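Local coordinates for protein interpain A (Prevotella intermedia, PDB 3BB7) that is probably a cysteine protease of the peptidase C10 family, present here as a zymogen fragment that joins part of its inhibitory propeptide to the catalytic domain, at residues N126-P131 / G248-Y253. The protein carries 1 engineered substitution. Residues are numbered along the deposited sequence; the frame is centred on the assembly and turned at random. Where two conformers were deposited one is given.
Sequences NYFKYP and GHPLIY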
ATOM      1  N   ASN A 126      -5.996   3.797  11.117  1.00  9.72           N
ATOM      2  CA  ASN A 126      -7.399   3.572  11.391  1.00 10.63           C
ATOM      3  C   ASN A 126      -7.647   2.152  11.922  1.00 10.29           C
ATOM      4  O   ASN A 126      -8.534   1.919  12.736  1.00 11.12           O
ATOM      5  CB  ASN A 126      -8.251   3.786  10.134  1.00 10.99           C
ATOM      6  CG  ASN A 126      -9.729   3.559  10.419  1.00  9.29           C
ATOM      7  OD1 ASN A 126     -10.354   4.299  11.205  1.00 11.91           O
ATOM      8  ND2 ASN A 126     -10.296   2.534   9.784  1.00 10.03           N
ATOM      9  N   TYR A 127      -6.891   1.180  11.415  1.00 10.16           N
ATOM     10  CA  TYR A 127      -7.004  -0.194  11.932  1.00 10.82           C
ATOM     11  C   TYR A 127      -6.762  -0.214  13.451  1.00  9.81           C
ATOM     12  O   TYR A 127      -7.493  -0.886  14.219  1.00 11.85           O
ATOM     13  CB  TYR A 127      -6.029  -1.111  11.186  1.00 11.49           C
ATOM     14  CG  TYR A 127      -5.995  -2.485  11.807  1.00 11.26           C
ATOM     15  CD1 TYR A 127      -7.033  -3.401  11.578  1.00 11.93           C
ATOM     16  CD2 TYR A 127      -4.971  -2.840  12.673  1.00 11.87           C
ATOM     17  CE1 TYR A 127      -7.019  -4.664  12.173  1.00 14.27           C
ATOM     18  CE2 TYR A 127      -4.946  -4.133  13.298  1.00 12.67           C
ATOM     19  CZ  TYR A 127      -5.973  -5.023  13.026  1.00 14.87           C
ATOM     20  OH  TYR A 127      -6.016  -6.262  13.631  1.00 18.05           O
ATOM     21  N   PHE A 128      -5.748   0.531  13.902  1.00 10.45           N
ATOM     22  CA  PHE A 128      -5.427   0.595  15.338  1.00 10.92           C
ATOM     23  C   PHE A 128      -6.236   1.584  16.144  1.00 11.20           C
ATOM     24  O   PHE A 128      -6.247   1.501  17.379  1.00 12.23           O
ATOM     25  CB  PHE A 128      -3.944   0.931  15.503  1.00 10.85           C
ATOM     26  CG  PHE A 128      -3.034  -0.197  15.070  1.00 11.03           C
ATOM     27  CD1 PHE A 128      -3.010  -1.393  15.801  1.00 11.28           C
ATOM     28  CD2 PHE A 128      -2.263  -0.081  13.928  1.00 10.69           C
ATOM     29  CE1 PHE A 128      -2.189  -2.454  15.425  1.00 11.73           C
ATOM     30  CE2 PHE A 128      -1.447  -1.153  13.506  1.00 11.55           C
ATOM     31  CZ  PHE A 128      -1.411  -2.321  14.262  1.00 11.66           C
ATOM     32  N   LYS A 129      -6.901   2.521  15.462  1.00 11.10           N
ATOM     33  CA  LYS A 129      -7.632   3.612  16.114  1.00 11.21           C
ATOM     34  C   LYS A 129      -6.715   4.342  17.102  1.00 11.22           C
ATOM     35  O   LYS A 129      -7.061   4.576  18.273  1.00 11.45           O
ATOM     36  CB  LYS A 129      -8.926   3.128  16.770  0.50 11.58           C
ATOM     37  CG  LYS A 129      -9.941   2.721  15.724  0.50 13.74           C
ATOM     38  CD  LYS A 129     -11.032   1.858  16.308  0.50 17.06           C
ATOM     39  CE  LYS A 129     -11.781   1.176  15.163  0.50 19.49           C
ATOM     40  NZ  LYS A 129     -10.971   1.100  13.886  0.50 20.98           N
ATOM     41  N   TYR A 130      -5.532   4.692  16.604  1.00 10.81           N
ATOM     42  CA  TYR A 130      -4.466   5.229  17.456  1.00 12.88           C
ATOM     43  C   TYR A 130      -3.576   6.076  16.574  1.00 12.63           C
ATOM     44  O   TYR A 130      -3.373   5.715  15.429  1.00 13.25           O
ATOM     45  CB  TYR A 130      -3.682   4.054  18.068  1.00 13.87           C
ATOM     46  CG  TYR A 130      -2.561   4.424  19.015  1.00 15.49           C
ATOM     47  CD1 TYR A 130      -2.779   4.514  20.384  1.00 17.11           C
ATOM     48  CD2 TYR A 130      -1.260   4.637  18.533  1.00 18.92           C
ATOM     49  CE1 TYR A 130      -1.732   4.847  21.239  1.00 16.93           C
ATOM     50  CE2 TYR A 130      -0.224   4.966  19.375  1.00 19.75           C
ATOM     51  CZ  TYR A 130      -0.465   5.054  20.727  1.00 18.67           C
ATOM     52  OH  TYR A 130       0.595   5.392  21.547  1.00 21.72           O
ATOM     53  N   PRO A 131      -3.077   7.207  17.088  1.00 11.96           N
ATOM     54  CA  PRO A 131      -3.209   7.744  18.435  1.00 11.79           C
ATOM     55  C   PRO A 131      -4.529   8.474  18.650  1.00 11.16           C
ATOM     56  O   PRO A 131      -5.293   8.725  17.678  1.00 10.79           O
ATOM     57  CB  PRO A 131      -2.036   8.725  18.517  1.00 11.82           C
ATOM     58  CG  PRO A 131      -1.970   9.274  17.122  1.00 12.00           C
ATOM     59  CD  PRO A 131      -2.259   8.089  16.226  1.00 11.92           C
ATOM     60  N   GLY A 248      -0.580  -9.445  14.310  1.00 12.80           N
ATOM     61  CA  GLY A 248      -1.714  -8.561  14.014  1.00 12.68           C
ATOM     62  C   GLY A 248      -1.282  -7.144  13.649  1.00 12.78           C
ATOM     63  O   GLY A 248      -1.986  -6.166  13.981  1.00 14.31           O
ATOM     64  N   HIS A 249      -0.129  -7.026  12.973  1.00 11.70           N
ATOM     65  CA  HIS A 249       0.380  -5.725  12.564  1.00 12.67           C
ATOM     66  C   HIS A 249       0.416  -5.550  11.054  1.00 12.71           C
ATOM     67  O   HIS A 249       1.365  -6.005  10.399  1.00 12.87           O
ATOM     68  CB  HIS A 249       1.812  -5.534  13.060  1.00 12.68           C
ATOM     69  CG  HIS A 249       1.983  -5.668  14.541  1.00 13.72           C
ATOM     70  ND1 HIS A 249       3.219  -5.884  15.107  1.00 15.09           N
ATOM     71  CD2 HIS A 249       1.103  -5.588  15.567  1.00 14.73           C
ATOM     72  CE1 HIS A 249       3.095  -5.945  16.425  1.00 15.59           C
ATOM     73  NE2 HIS A 249       1.822  -5.762  16.733  1.00 15.49           N
ATOM     74  N   PRO A 250      -0.591  -4.866  10.480  1.00 13.03           N
ATOM     75  CA  PRO A 250      -0.549  -4.611   9.034  1.00 13.05           C
ATOM     76  C   PRO A 250       0.634  -3.712   8.737  1.00 12.21           C
ATOM     77  O   PRO A 250       1.040  -2.894   9.605  1.00 13.98           O
ATOM     78  CB  PRO A 250      -1.852  -3.873   8.760  1.00 13.17           C
ATOM     79  CG  PRO A 250      -2.731  -4.069   9.981  1.00 15.44           C
ATOM     80  CD  PRO A 250      -1.793  -4.321  11.140  1.00 14.20           C
ATOM     81  N   LEU A 251       1.205  -3.868   7.539  1.00 11.75           N
ATOM     82  CA  LEU A 251       2.447  -3.199   7.143  1.00 11.47           C
ATOM     83  C   LEU A 251       2.269  -2.182   6.027  1.00 11.15           C
ATOM     84  O   LEU A 251       1.702  -2.509   5.000  1.00 11.88           O
ATOM     85  CB  LEU A 251       3.491  -4.223   6.686  1.00 11.57           C
ATOM     86  CG  LEU A 251       3.889  -5.261   7.751  1.00 10.85           C
ATOM     87  CD1 LEU A 251       4.728  -6.347   7.139  1.00 12.95           C
ATOM     88  CD2 LEU A 251       4.658  -4.592   8.851  1.00 14.50           C
ATOM     89  N   ILE A 252       2.762  -0.965   6.224  1.00 11.56           N
ATOM     90  CA  ILE A 252       2.830   0.019   5.151  1.00 11.60           C
ATOM     91  C   ILE A 252       3.993  -0.411   4.248  1.00 11.31           C
ATOM     92  O   ILE A 252       5.107  -0.669   4.743  1.00 12.13           O
ATOM     93  CB  ILE A 252       3.131   1.403   5.767  1.00 10.82           C
ATOM     94  CG1 ILE A 252       2.006   1.806   6.743  1.00 12.23           C
ATOM     95  CG2 ILE A 252       3.372   2.459   4.673  1.00 14.05           C
ATOM     96  CD1 ILE A 252       2.368   2.969   7.672  1.00 11.55           C
ATOM     97  N   TYR A 253       3.762  -0.532   2.938  1.00 11.42           N
ATOM     98  CA  TYR A 253       4.750  -1.122   2.038  1.00 11.42           C
ATOM     99  C   TYR A 253       4.764  -0.318   0.736  1.00 12.26           C
ATOM    100  O   TYR A 253       3.716   0.098   0.252  1.00 13.16           O
ATOM    101  CB  TYR A 253       4.308  -2.553   1.749  1.00 11.84           C
ATOM    102  CG  TYR A 253       5.346  -3.521   1.185  1.00 11.57           C
ATOM    103  CD1 TYR A 253       5.939  -4.477   2.005  1.00 12.15           C
ATOM    104  CD2 TYR A 253       5.733  -3.471  -0.159  1.00 11.89           C
ATOM    105  CE1 TYR A 253       6.849  -5.391   1.506  1.00 12.24           C
ATOM    106  CE2 TYR A 253       6.656  -4.390  -0.687  1.00 11.56           C
ATOM    107  CZ  TYR A 253       7.221  -5.344   0.158  1.00 11.29           C
ATOM    108  OH  TYR A 253       8.120  -6.268  -0.360  1.00 11.98           O
TER
HETATM  109  O   HOH W   1      -4.058  -6.457  15.605  1.00 17.85           O
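Tyr127, in the last turn of helix 116-128, lays one face of its ring against Pro250, just ahead of strand 251-255. From CB outward, the tyrosine meets the second segment atom by atom. CB points toward the other segment, and with CG anti to the backbone N (chi1 173°) the ring reaches over to the proline. Tyr127 CG lies 4.1 Å from Pro250 CG; Tyr127 CD2 comes closer, 3.7 Å from that same Pro250 CG, and also packs against Pro250 CD. The proline carbon sits over the face but toward the rim, 26° off the ring normal, a CH-pi contact. Further out, Tyr127 CE2 meets Gly248 O at 3.7 Å. A water 2.8 Å from Tyr127 OH bridges to the backbone; the water itself donates to Gly248 O (2.6 Å).

Phe128 wedges in beside it. Its CB points neither toward nor away from the other segment, but chi1 of -69° swings the ring round until Phe128 CZ touches Pro250 CD at 3.7 Å, with His249 CA at the ring's edge. The two rings stand nearly perpendicular, the tyrosine's CD2 edge over the centre of one Phe128 face. Gly248 itself closes helix 234-246 with a Schellman motif, and His249, whose CB points away, hydrogen-bonds through ND1 to Glu244 OE1.

The contact therefore joins the end of one helix to the turn between another helix and the central sheet of the peptidase domain. No direct hydrogen bond crosses it: two mutually packed aromatic rings rest on the proline, Tyr127 by its face and Phe128 by its CZ end, and a single water carries the polar link, matching the tyrosine hydroxyl to a glycine carbonyl.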